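Local coordinates for protein sulfate transporter/antisigma-factor antagonist STAS (Planctomyces limnophilus, PDB 3T6O) that probably acts as an anti-sigma factor antagonist, a small STAS-domain protein of the kind that controls transcription by binding a regulatory partner protein, at residues E59-G62 / S63-E67; Q98-H101 / I102-V105; R108-T111 / K112-L116. All coordinates share one frame; numbering follows the deposited sequence.

Interaction 1: E59-G62 / S63-E67; sequences EFFG and SSFIE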
ATOM      1  N   GLU A  59     -18.953   1.601 -15.742  1.00 29.01           N
ATOM      2  CA  GLU A  59     -18.489   0.666 -16.774  1.00 30.88           C
ATOM      3  C   GLU A  59     -17.035   0.204 -16.615  1.00 30.47           C
ATOM      4  O   GLU A  59     -16.637  -0.842 -17.185  1.00 30.05           O
ATOM      5  CB  GLU A  59     -18.717   1.278 -18.153  1.00 34.20           C
ATOM      6  CG  GLU A  59     -20.238   1.630 -18.429  1.00 39.49           C
ATOM      7  CD  GLU A  59     -21.232   0.401 -18.523  1.00 47.70           C
ATOM      8  OE1 GLU A  59     -20.849  -0.692 -19.043  1.00 51.48           O
ATOM      9  OE2 GLU A  59     -22.434   0.564 -18.114  1.00 52.47           O
ATOM     10  N   PHE A  60     -16.234   0.977 -15.877  1.00 28.89           N
ATOM     11  CA  PHE A  60     -14.843   0.626 -15.676  1.00 29.15           C
ATOM     12  C   PHE A  60     -14.306   1.069 -14.337  1.00 28.59           C
ATOM     13  O   PHE A  60     -14.583   2.206 -13.877  1.00 28.66           O
ATOM     14  CB  PHE A  60     -13.964   1.255 -16.736  1.00 31.15           C
ATOM     15  CG  PHE A  60     -12.512   1.003 -16.500  1.00 32.04           C
ATOM     16  CD1 PHE A  60     -11.784   1.820 -15.669  1.00 33.21           C
ATOM     17  CD2 PHE A  60     -11.897  -0.120 -17.037  1.00 31.57           C
ATOM     18  CE1 PHE A  60     -10.443   1.554 -15.404  1.00 34.68           C
ATOM     19  CE2 PHE A  60     -10.582  -0.378 -16.804  1.00 31.82           C
ATOM     20  CZ  PHE A  60      -9.836   0.461 -16.002  1.00 33.52           C
ATOM     21  N   PHE A  61     -13.527   0.177 -13.725  1.00 28.53           N
ATOM     22  CA  PHE A  61     -12.609   0.550 -12.643  1.00 28.50           C
ATOM     23  C   PHE A  61     -11.445  -0.427 -12.546  1.00 29.46           C
ATOM     24  O   PHE A  61     -11.432  -1.460 -13.227  1.00 30.55           O
ATOM     25  CB  PHE A  61     -13.359   0.668 -11.311  1.00 26.77           C
ATOM     26  CG  PHE A  61     -14.051  -0.577 -10.873  1.00 26.71           C
ATOM     27  CD1 PHE A  61     -13.345  -1.608 -10.280  1.00 28.71           C
ATOM     28  CD2 PHE A  61     -15.408  -0.697 -10.991  1.00 26.52           C
ATOM     29  CE1 PHE A  61     -13.978  -2.739  -9.844  1.00 28.04           C
ATOM     30  CE2 PHE A  61     -16.061  -1.812 -10.540  1.00 26.92           C
ATOM     31  CZ  PHE A  61     -15.352  -2.846  -9.972  1.00 28.92           C
ATOM     32  N   GLY A  62     -10.439  -0.045 -11.756  1.00 29.07           N
ATOM     33  CA  GLY A  62      -9.240  -0.840 -11.541  1.00 28.56           C
ATOM     34  C   GLY A  62      -8.714  -0.690 -10.130  1.00 26.28           C
ATOM     35  O   GLY A  62      -9.488  -0.628  -9.185  1.00 24.74           O
ATOM     36  N   SER A  63      -7.393  -0.628  -9.987  1.00 26.60           N
ATOM     37  CA  SER A  63      -6.784  -0.708  -8.680  1.00 26.05           C
ATOM     38  C   SER A  63      -7.130   0.464  -7.784  1.00 24.03           C
ATOM     39  O   SER A  63      -7.305   0.262  -6.587  1.00 20.91           O
ATOM     40  CB  SER A  63      -5.268  -0.842  -8.776  1.00 27.88           C
ATOM     41  OG  SER A  63      -4.756   0.208  -9.582  1.00 34.31           O
ATOM     42  N   SER A  64      -7.213   1.668  -8.341  1.00 24.13           N
ATOM     43  CA  SER A  64      -7.424   2.859  -7.497  1.00 24.79           C
ATOM     44  C   SER A  64      -8.770   2.772  -6.795  1.00 22.13           C
ATOM     45  O   SER A  64      -8.878   3.053  -5.616  1.00 20.82           O
ATOM     46  CB  SER A  64      -7.488   4.139  -8.323  1.00 26.47           C
ATOM     47  OG  SER A  64      -6.315   4.329  -9.006  1.00 30.54           O
ATOM     48  N   PHE A  65      -9.792   2.366  -7.535  1.00 21.53           N
ATOM     49  CA  PHE A  65     -11.110   2.265  -6.965  1.00 20.13           C
ATOM     50  C   PHE A  65     -11.228   1.081  -6.029  1.00 20.28           C
ATOM     51  O   PHE A  65     -11.844   1.195  -4.974  1.00 20.23           O
ATOM     52  CB  PHE A  65     -12.146   2.192  -8.052  1.00 20.88           C
ATOM     53  CG  PHE A  65     -13.568   2.134  -7.534  1.00 18.66           C
ATOM     54  CD1 PHE A  65     -14.105   3.184  -6.800  1.00 17.97           C
ATOM     55  CD2 PHE A  65     -14.349   1.027  -7.759  1.00 19.22           C
ATOM     56  CE1 PHE A  65     -15.445   3.117  -6.349  1.00 18.51           C
ATOM     57  CE2 PHE A  65     -15.668   0.950  -7.318  1.00 17.37           C
ATOM     58  CZ  PHE A  65     -16.216   2.018  -6.613  1.00 16.34           C
ATOM     59  N   ILE A  66     -10.626  -0.049  -6.365  1.00 21.14           N
ATOM     60  CA  ILE A  66     -10.679  -1.193  -5.472  1.00 21.78           C
ATOM     61  C   ILE A  66      -9.999  -0.842  -4.158  1.00 22.52           C
ATOM     62  O   ILE A  66     -10.471  -1.233  -3.099  1.00 22.74           O
ATOM     63  CB  ILE A  66     -10.049  -2.464  -6.078  1.00 23.37           C
ATOM     64  CG1 ILE A  66     -10.902  -2.955  -7.257  1.00 24.85           C
ATOM     65  CG2 ILE A  66      -9.993  -3.586  -5.031  1.00 22.19           C
ATOM     66  CD1 ILE A  66     -10.365  -4.264  -7.867  1.00 26.23           C
ATOM     67  N   GLU A  67      -8.886  -0.123  -4.246  1.00 23.28           N
ATOM     68  CA  GLU A  67      -8.178   0.362  -3.079  1.00 25.39           C
ATOM     69  C   GLU A  67      -9.072   1.252  -2.190  1.00 22.90           C
ATOM     70  O   GLU A  67      -9.096   1.081  -0.971  1.00 22.04           O
ATOM     71  CB  GLU A  67      -6.946   1.168  -3.479  1.00 26.86           C
ATOM     72  CG  GLU A  67      -5.781   0.340  -3.851  1.00 34.36           C
ATOM     73  CD  GLU A  67      -4.599   1.181  -4.395  1.00 41.09           C
ATOM     74  OE1 GLU A  67      -4.650   2.460  -4.310  1.00 43.46           O
ATOM     75  OE2 GLU A  67      -3.654   0.530  -4.894  1.00 42.41           O
TER
HETATM   76  O   HOH W   1      -9.818   2.501 -10.592  1.00 25.69           O
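Phe61 and Phe65 meet just where the chain turns out of the short strand 60-61 into helix 63-76. Their rings meet obliquely, with planes at 56° and centroids 5.1 Å apart. Phe65 reaches Phe61 with CD2, which lies over a face of the Phe61 ring toward its rim, 3.5 Å from Phe61 CG. Phe61 reaches this position with its ring set between its own backbone N and carbonyl carbon (chi1 59°), while Phe65 holds CG anti to its backbone N (chi1 -178°), which swings its ring back over the end of the strand. CB of Phe61 also touches CB of Phe65 at 3.8 Å, making this a close fit from the root of both side chains. Ile66 comes across Phe61 at about a right angle, with its CG1 4.0 Å from Phe61 CE1.

Gly62, next after Phe61 in the chain, is the N-cap of helix 63-76. Its O takes the amide of Ile66 in a nearly straight 3.1 Å bond, N to O, that runs close to the C=O axis and forms the first turn. A water accepts from Gly62 N at 2.9 Å and from Phe65 N at 3.1 Å, thereby satisfying an early helix amide. Leu27 and Leu55 pack on both rings, and Val32 of helix 29-41 adds to Phe65. Ser63 OG and Ser64 OG turn instead to Gln98 and Glu95 of a second subunit. This strand-turn-helix start belongs to the STAS fold; in related anti-sigma factor antagonists the phosphorylatable serine sits at the beginning of the equivalent helix, although whether Ser63 or Ser64 is modified here is not established.

Interaction 2: Q98-H101 / I102-V105; sequences QVTH and IDEV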
ATOM      1  N   GLN A  98     -12.610 -10.211 -10.520  1.00 28.36           N
ATOM      2  CA  GLN A  98     -12.071 -11.562 -10.496  1.00 30.97           C
ATOM      3  C   GLN A  98     -10.522 -11.589 -10.395  1.00 32.49           C
ATOM      4  O   GLN A  98      -9.968 -12.628 -10.089  1.00 33.79           O
ATOM      5  CB  GLN A  98     -12.532 -12.354 -11.734  1.00 32.52           C
ATOM      6  CG  GLN A  98     -13.983 -12.837 -11.660  1.00 34.22           C
ATOM      7  CD  GLN A  98     -14.515 -13.397 -12.964  1.00 40.19           C
ATOM      8  OE1 GLN A  98     -15.695 -13.771 -13.050  1.00 45.66           O
ATOM      9  NE2 GLN A  98     -13.662 -13.474 -13.985  1.00 41.94           N
ATOM     10  N   VAL A  99      -9.860 -10.462 -10.655  1.00 31.94           N
ATOM     11  CA  VAL A  99      -8.378 -10.355 -10.541  1.00 34.79           C
ATOM     12  C   VAL A  99      -7.989 -10.285  -9.068  1.00 36.12           C
ATOM     13  O   VAL A  99      -6.929 -10.733  -8.684  1.00 37.12           O
ATOM     14  CB  VAL A  99      -7.865  -9.100 -11.285  1.00 33.87           C
ATOM     15  CG1 VAL A  99      -6.345  -8.909 -11.114  1.00 34.22           C
ATOM     16  CG2 VAL A  99      -8.225  -9.206 -12.739  1.00 32.99           C
ATOM     17  N   THR A 100      -8.870  -9.711  -8.245  1.00 36.41           N
ATOM     18  CA  THR A 100      -8.578  -9.520  -6.829  1.00 38.03           C
ATOM     19  C   THR A 100      -9.301 -10.543  -6.008  1.00 38.78           C
ATOM     20  O   THR A 100     -10.315 -11.087  -6.418  1.00 39.97           O
ATOM     21  CB  THR A 100      -9.032  -8.150  -6.314  1.00 37.14           C
ATOM     22  OG1 THR A 100      -8.457  -7.929  -5.008  1.00 41.51           O
ATOM     23  CG2 THR A 100     -10.537  -8.078  -6.255  1.00 34.44           C
ATOM     24  N   HIS A 101      -8.827 -10.770  -4.802  1.00 39.13           N
ATOM     25  CA  HIS A 101      -9.440 -11.816  -4.007  1.00 38.68           C
ATOM     26  C   HIS A 101     -10.302 -11.221  -2.916  1.00 35.94           C
ATOM     27  O   HIS A 101     -11.103 -11.936  -2.334  1.00 35.25           O
ATOM     28  CB  HIS A 101      -8.352 -12.682  -3.416  1.00 41.40           C
ATOM     29  CG  HIS A 101      -7.476 -13.316  -4.447  1.00 44.53           C
ATOM     30  ND1 HIS A 101      -7.845 -14.469  -5.111  1.00 43.89           N
ATOM     31  CD2 HIS A 101      -6.249 -12.979  -4.913  1.00 43.19           C
ATOM     32  CE1 HIS A 101      -6.888 -14.806  -5.953  1.00 46.89           C
ATOM     33  NE2 HIS A 101      -5.904 -13.926  -5.847  1.00 47.81           N
ATOM     34  N   ILE A 102     -10.144  -9.924  -2.644  1.00 33.32           N
ATOM     35  CA  ILE A 102     -10.831  -9.302  -1.509  1.00 31.70           C
ATOM     36  C   ILE A 102     -12.396  -9.344  -1.601  1.00 30.79           C
ATOM     37  O   ILE A 102     -13.082  -9.486  -0.592  1.00 29.52           O
ATOM     38  CB  ILE A 102     -10.348  -7.840  -1.231  1.00 29.70           C
ATOM     39  CG1 ILE A 102     -10.889  -7.349   0.097  1.00 26.93           C
ATOM     40  CG2 ILE A 102     -10.735  -6.878  -2.300  1.00 29.35           C
ATOM     41  CD1 ILE A 102     -10.485  -8.250   1.274  1.00 29.82           C
ATOM     42  N   ASP A 103     -12.930  -9.263  -2.804  1.00 30.49           N
ATOM     43  CA  ASP A 103     -14.377  -9.263  -2.954  1.00 31.07           C
ATOM     44  C   ASP A 103     -15.020 -10.605  -2.600  1.00 32.88           C
ATOM     45  O   ASP A 103     -16.236 -10.680  -2.497  1.00 32.78           O
ATOM     46  CB  ASP A 103     -14.761  -8.844  -4.371  1.00 31.32           C
ATOM     47  CG  ASP A 103     -14.322  -9.835  -5.399  1.00 33.35           C
ATOM     48  OD1 ASP A 103     -13.163 -10.248  -5.364  1.00 37.11           O
ATOM     49  OD2 ASP A 103     -15.153 -10.223  -6.239  1.00 36.92           O
ATOM     50  N   GLU A 104     -14.216 -11.639  -2.366  1.00 34.66           N
ATOM     51  CA  GLU A 104     -14.742 -12.874  -1.835  1.00 37.26           C
ATOM     52  C   GLU A 104     -15.314 -12.670  -0.461  1.00 36.20           C
ATOM     53  O   GLU A 104     -16.065 -13.502  -0.009  1.00 37.70           O
ATOM     54  CB  GLU A 104     -13.663 -13.943  -1.766  1.00 41.52           C
ATOM     55  CG  GLU A 104     -13.120 -14.406  -3.122  1.00 46.08           C
ATOM     56  CD  GLU A 104     -14.104 -15.297  -3.847  1.00 53.28           C
ATOM     57  OE1 GLU A 104     -14.353 -16.428  -3.358  1.00 58.18           O
ATOM     58  OE2 GLU A 104     -14.626 -14.857  -4.898  1.00 55.54           O
ATOM     59  N   VAL A 105     -14.995 -11.569   0.212  1.00 33.86           N
ATOM     60  CA  VAL A 105     -15.639 -11.265   1.481  1.00 33.42           C
ATOM     61  C   VAL A 105     -16.730 -10.195   1.352  1.00 31.24           C
ATOM     62  O   VAL A 105     -17.305  -9.776   2.324  1.00 31.61           O
ATOM     63  CB  VAL A 105     -14.582 -10.908   2.585  1.00 34.75           C
ATOM     64  CG1 VAL A 105     -13.377 -11.846   2.484  1.00 38.02           C
ATOM     65  CG2 VAL A 105     -14.112  -9.494   2.496  1.00 31.35           C
TER
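His101 and Glu104 close the first turn leading into the short 3-10 segment 102-105, in the loop between helix 91-97 and strand 108-109 of the STAS fold: Glu104 N donates to His101 O at 3.1 Å, reaching it from well above the carbonyl plane. The Glu104 side chain then folds back over the same oxygen. Its CB lies 3.3 Å from His101 O, and CG, anti to the Glu104 carbonyl carbon (chi1 -66°), stays beside that oxygen at the same 3.3 Å. A bend at chi2 (-74°) turns the carboxylate off this line, and OE1 at the tip forms a salt bridge with Lys74 of a third subunit, so the same side chain that folds over the turn also reaches another chain.

On the inner side, Thr100 and Ile102 run side by side, pointing the same way, with Thr100 OG1 3.7 Å from Ile102 CG2. Both are buried: Thr100 packs on Ile66, and Ile102 on Val70 and Trp73 of helix 63-76. Asp103 crosses Thr100 obliquely, and its carboxylate oxygen OD1 comes to 3.2 Å from Thr100 O, two acceptors abutting without a bond, and to 3.5 Å from the methyl CG2 of Thr100.

Interaction 3: R108-T111 / K112-L116; sequences RYST and KQEAL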
ATOM      1  N   ARG A 108     -22.013 -10.110  -3.255  1.00 23.62           N
ATOM      2  CA  ARG A 108     -22.471  -9.396  -4.419  1.00 22.54           C
ATOM      3  C   ARG A 108     -23.878  -9.872  -4.883  1.00 22.60           C
ATOM      4  O   ARG A 108     -24.161 -11.068  -4.917  1.00 22.25           O
ATOM      5  CB  ARG A 108     -21.454  -9.528  -5.520  1.00 22.72           C
ATOM      6  CG  ARG A 108     -21.892  -8.866  -6.834  1.00 24.57           C
ATOM      7  CD  ARG A 108     -20.696  -8.757  -7.759  1.00 26.74           C
ATOM      8  NE  ARG A 108     -20.264 -10.057  -8.233  1.00 31.82           N
ATOM      9  CZ  ARG A 108     -20.804 -10.724  -9.246  1.00 34.92           C
ATOM     10  NH1 ARG A 108     -21.880 -10.259  -9.901  1.00 35.83           N
ATOM     11  NH2 ARG A 108     -20.271 -11.896  -9.584  1.00 39.28           N
ATOM     12  N   TYR A 109     -24.712  -8.910  -5.257  1.00 21.07           N
ATOM     13  CA  TYR A 109     -26.131  -9.140  -5.636  1.00 23.07           C
ATOM     14  C   TYR A 109     -26.446  -8.475  -6.977  1.00 22.96           C
ATOM     15  O   TYR A 109     -25.785  -7.514  -7.380  1.00 22.39           O
ATOM     16  CB  TYR A 109     -27.075  -8.582  -4.567  1.00 22.24           C
ATOM     17  CG  TYR A 109     -26.877  -9.196  -3.211  1.00 23.30           C
ATOM     18  CD1 TYR A 109     -27.433 -10.412  -2.883  1.00 27.45           C
ATOM     19  CD2 TYR A 109     -26.096  -8.570  -2.269  1.00 24.90           C
ATOM     20  CE1 TYR A 109     -27.210 -10.993  -1.621  1.00 29.06           C
ATOM     21  CE2 TYR A 109     -25.880  -9.120  -1.026  1.00 24.79           C
ATOM     22  CZ  TYR A 109     -26.421 -10.315  -0.711  1.00 26.93           C
ATOM     23  OH  TYR A 109     -26.201 -10.806   0.554  1.00 30.90           O
ATOM     24  N   SER A 110     -27.433  -8.986  -7.692  1.00 24.76           N
ATOM     25  CA  SER A 110     -27.612  -8.505  -9.063  1.00 26.06           C
ATOM     26  C   SER A 110     -28.253  -7.140  -9.114  1.00 24.67           C
ATOM     27  O   SER A 110     -27.986  -6.412 -10.025  1.00 25.45           O
ATOM     28  CB  SER A 110     -28.394  -9.498  -9.937  1.00 28.56           C
ATOM     29  OG  SER A 110     -29.687  -9.640  -9.450  1.00 32.33           O
ATOM     30  N   THR A 111     -29.080  -6.801  -8.131  1.00 23.77           N
ATOM     31  CA  THR A 111     -29.764  -5.518  -8.081  1.00 23.54           C
ATOM     32  C   THR A 111     -29.776  -4.995  -6.639  1.00 21.26           C
ATOM     33  O   THR A 111     -29.588  -5.751  -5.689  1.00 21.29           O
ATOM     34  CB  THR A 111     -31.232  -5.626  -8.554  1.00 24.65           C
ATOM     35  OG1 THR A 111     -31.953  -6.374  -7.584  1.00 25.39           O
ATOM     36  CG2 THR A 111     -31.381  -6.329  -9.946  1.00 28.43           C
ATOM     37  N   LYS A 112     -30.002  -3.711  -6.493  1.00 19.98           N
ATOM     38  CA  LYS A 112     -30.137  -3.095  -5.184  1.00 19.33           C
ATOM     39  C   LYS A 112     -31.260  -3.716  -4.349  1.00 21.18           C
ATOM     40  O   LYS A 112     -31.083  -3.963  -3.140  1.00 20.22           O
ATOM     41  CB  LYS A 112     -30.396  -1.585  -5.309  1.00 19.54           C
ATOM     42  CG  LYS A 112     -30.513  -0.928  -3.928  1.00 18.41           C
ATOM     43  CD  LYS A 112     -30.379   0.584  -3.933  1.00 21.55           C
ATOM     44  CE  LYS A 112     -31.447   1.283  -4.749  1.00 24.13           C
ATOM     45  NZ  LYS A 112     -31.397   2.760  -4.403  1.00 25.54           N
ATOM     46  N   GLN A 113     -32.419  -3.919  -4.977  1.00 22.54           N
ATOM     47  CA  GLN A 113     -33.578  -4.515  -4.296  1.00 24.34           C
ATOM     48  C   GLN A 113     -33.214  -5.860  -3.693  1.00 24.34           C
ATOM     49  O   GLN A 113     -33.482  -6.097  -2.518  1.00 24.38           O
ATOM     50  CB  GLN A 113     -34.755  -4.661  -5.234  1.00 26.84           C
ATOM     51  CG  GLN A 113     -36.041  -5.202  -4.592  1.00 30.42           C
ATOM     52  CD  GLN A 113     -37.248  -4.988  -5.531  1.00 36.50           C
ATOM     53  OE1 GLN A 113     -37.750  -3.857  -5.656  1.00 39.16           O
ATOM     54  NE2 GLN A 113     -37.712  -6.064  -6.184  1.00 33.46           N
ATOM     55  N   GLU A 114     -32.548  -6.712  -4.471  1.00 24.41           N
ATOM     56  CA  GLU A 114     -32.099  -8.003  -3.961  1.00 26.08           C
ATOM     57  C   GLU A 114     -31.093  -7.844  -2.829  1.00 24.21           C
ATOM     58  O   GLU A 114     -31.132  -8.574  -1.823  1.00 25.76           O
ATOM     59  CB  GLU A 114     -31.435  -8.835  -5.062  1.00 26.97           C
ATOM     60  CG  GLU A 114     -32.380  -9.297  -6.100  1.00 34.87           C
ATOM     61  CD  GLU A 114     -31.707 -10.158  -7.179  1.00 44.05           C
ATOM     62  OE1 GLU A 114     -30.443 -10.391  -7.134  1.00 47.25           O
ATOM     63  OE2 GLU A 114     -32.477 -10.583  -8.060  1.00 49.40           O
ATOM     64  N   ALA A 115     -30.184  -6.903  -2.995  1.00 21.39           N
ATOM     65  CA  ALA A 115     -29.158  -6.692  -1.973  1.00 21.10           C
ATOM     66  C   ALA A 115     -29.797  -6.262  -0.648  1.00 21.01           C
ATOM     67  O   ALA A 115     -29.564  -6.895   0.390  1.00 20.23           O
ATOM     68  CB  ALA A 115     -28.128  -5.710  -2.435  1.00 17.79           C
ATOM     69  N   LEU A 116     -30.688  -5.275  -0.729  1.00 21.21           N
ATOM     70  CA  LEU A 116     -31.379  -4.776   0.451  1.00 22.28           C
ATOM     71  C   LEU A 116     -32.206  -5.817   1.209  1.00 23.37           C
ATOM     72  O   LEU A 116     -32.122  -5.857   2.419  1.00 24.32           O
ATOM     73  CB  LEU A 116     -32.197  -3.536   0.153  1.00 21.69           C
ATOM     74  CG  LEU A 116     -31.399  -2.298  -0.239  1.00 22.53           C
ATOM     75  CD1 LEU A 116     -32.433  -1.215  -0.648  1.00 22.79           C
ATOM     76  CD2 LEU A 116     -30.379  -1.789   0.867  1.00 20.66           C
TER
HETATM   77  O   HOH W   2     -28.350 -11.563  -6.867  1.00 31.56           O
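Tyr109 sets CG anti to its carbonyl carbon (chi1 -59°), which lays its ring against Ala115, and Thr111 keeps OG1 between its backbone N and carbonyl carbon (chi1 69°), which points OG1 at the amide of Glu114. One face of the tyrosine receives the CA of Ala115 in a CH-pi contact, 4.0 Å from the ring centroid, and CD2 meets Ala115 CB at 3.5 Å. Thr111 is the N-cap of helix 112-118: its OG1 accepts from Glu114 N at 3.2 Å, and its O accepts from Ala115 N at 3.0 Å. This is how the edge strand 108-109 of the STAS sheet hands over to the C-terminal helix, which packs on strands 15-19 and 50-54 through Lys112, Ala115 and Leu116. A glycine in place of Tyr109 would probably uncover Ala115 CA and CB on this side and leave the helix start less firmly held against the strand. Glu114 extends back past Thr111, so that OE1 takes the Ser110 hydroxyl OG at 2.5 Å, from above the carboxylate plane, and Ser110 N more weakly at 3.4 Å. Lys112 NZ forms a salt bridge with Glu12.

How the interactions relate
Interactions 1 and 2 are neighbours in space, their centres about 12 Å apart, and they touch by packing where Ile66 CD1 meets Thr100 CG2 at 4.1 Å. Both also face the same second subunit, where Ser63 of one chain pairs with Gln98 of the other and so links the two interactions between chains, and both are touched by a third. Interaction 3 stands apart: its centre is about 20 Å from that of interaction 1, with nearest atoms about 8 Å apart, and about 18 Å from that of interaction 2, which it follows closely in sequence. No other subunit of the assembly touches it. The first two thus border on the oligomer interface, whereas interaction 3 is a surface contact of its own chain.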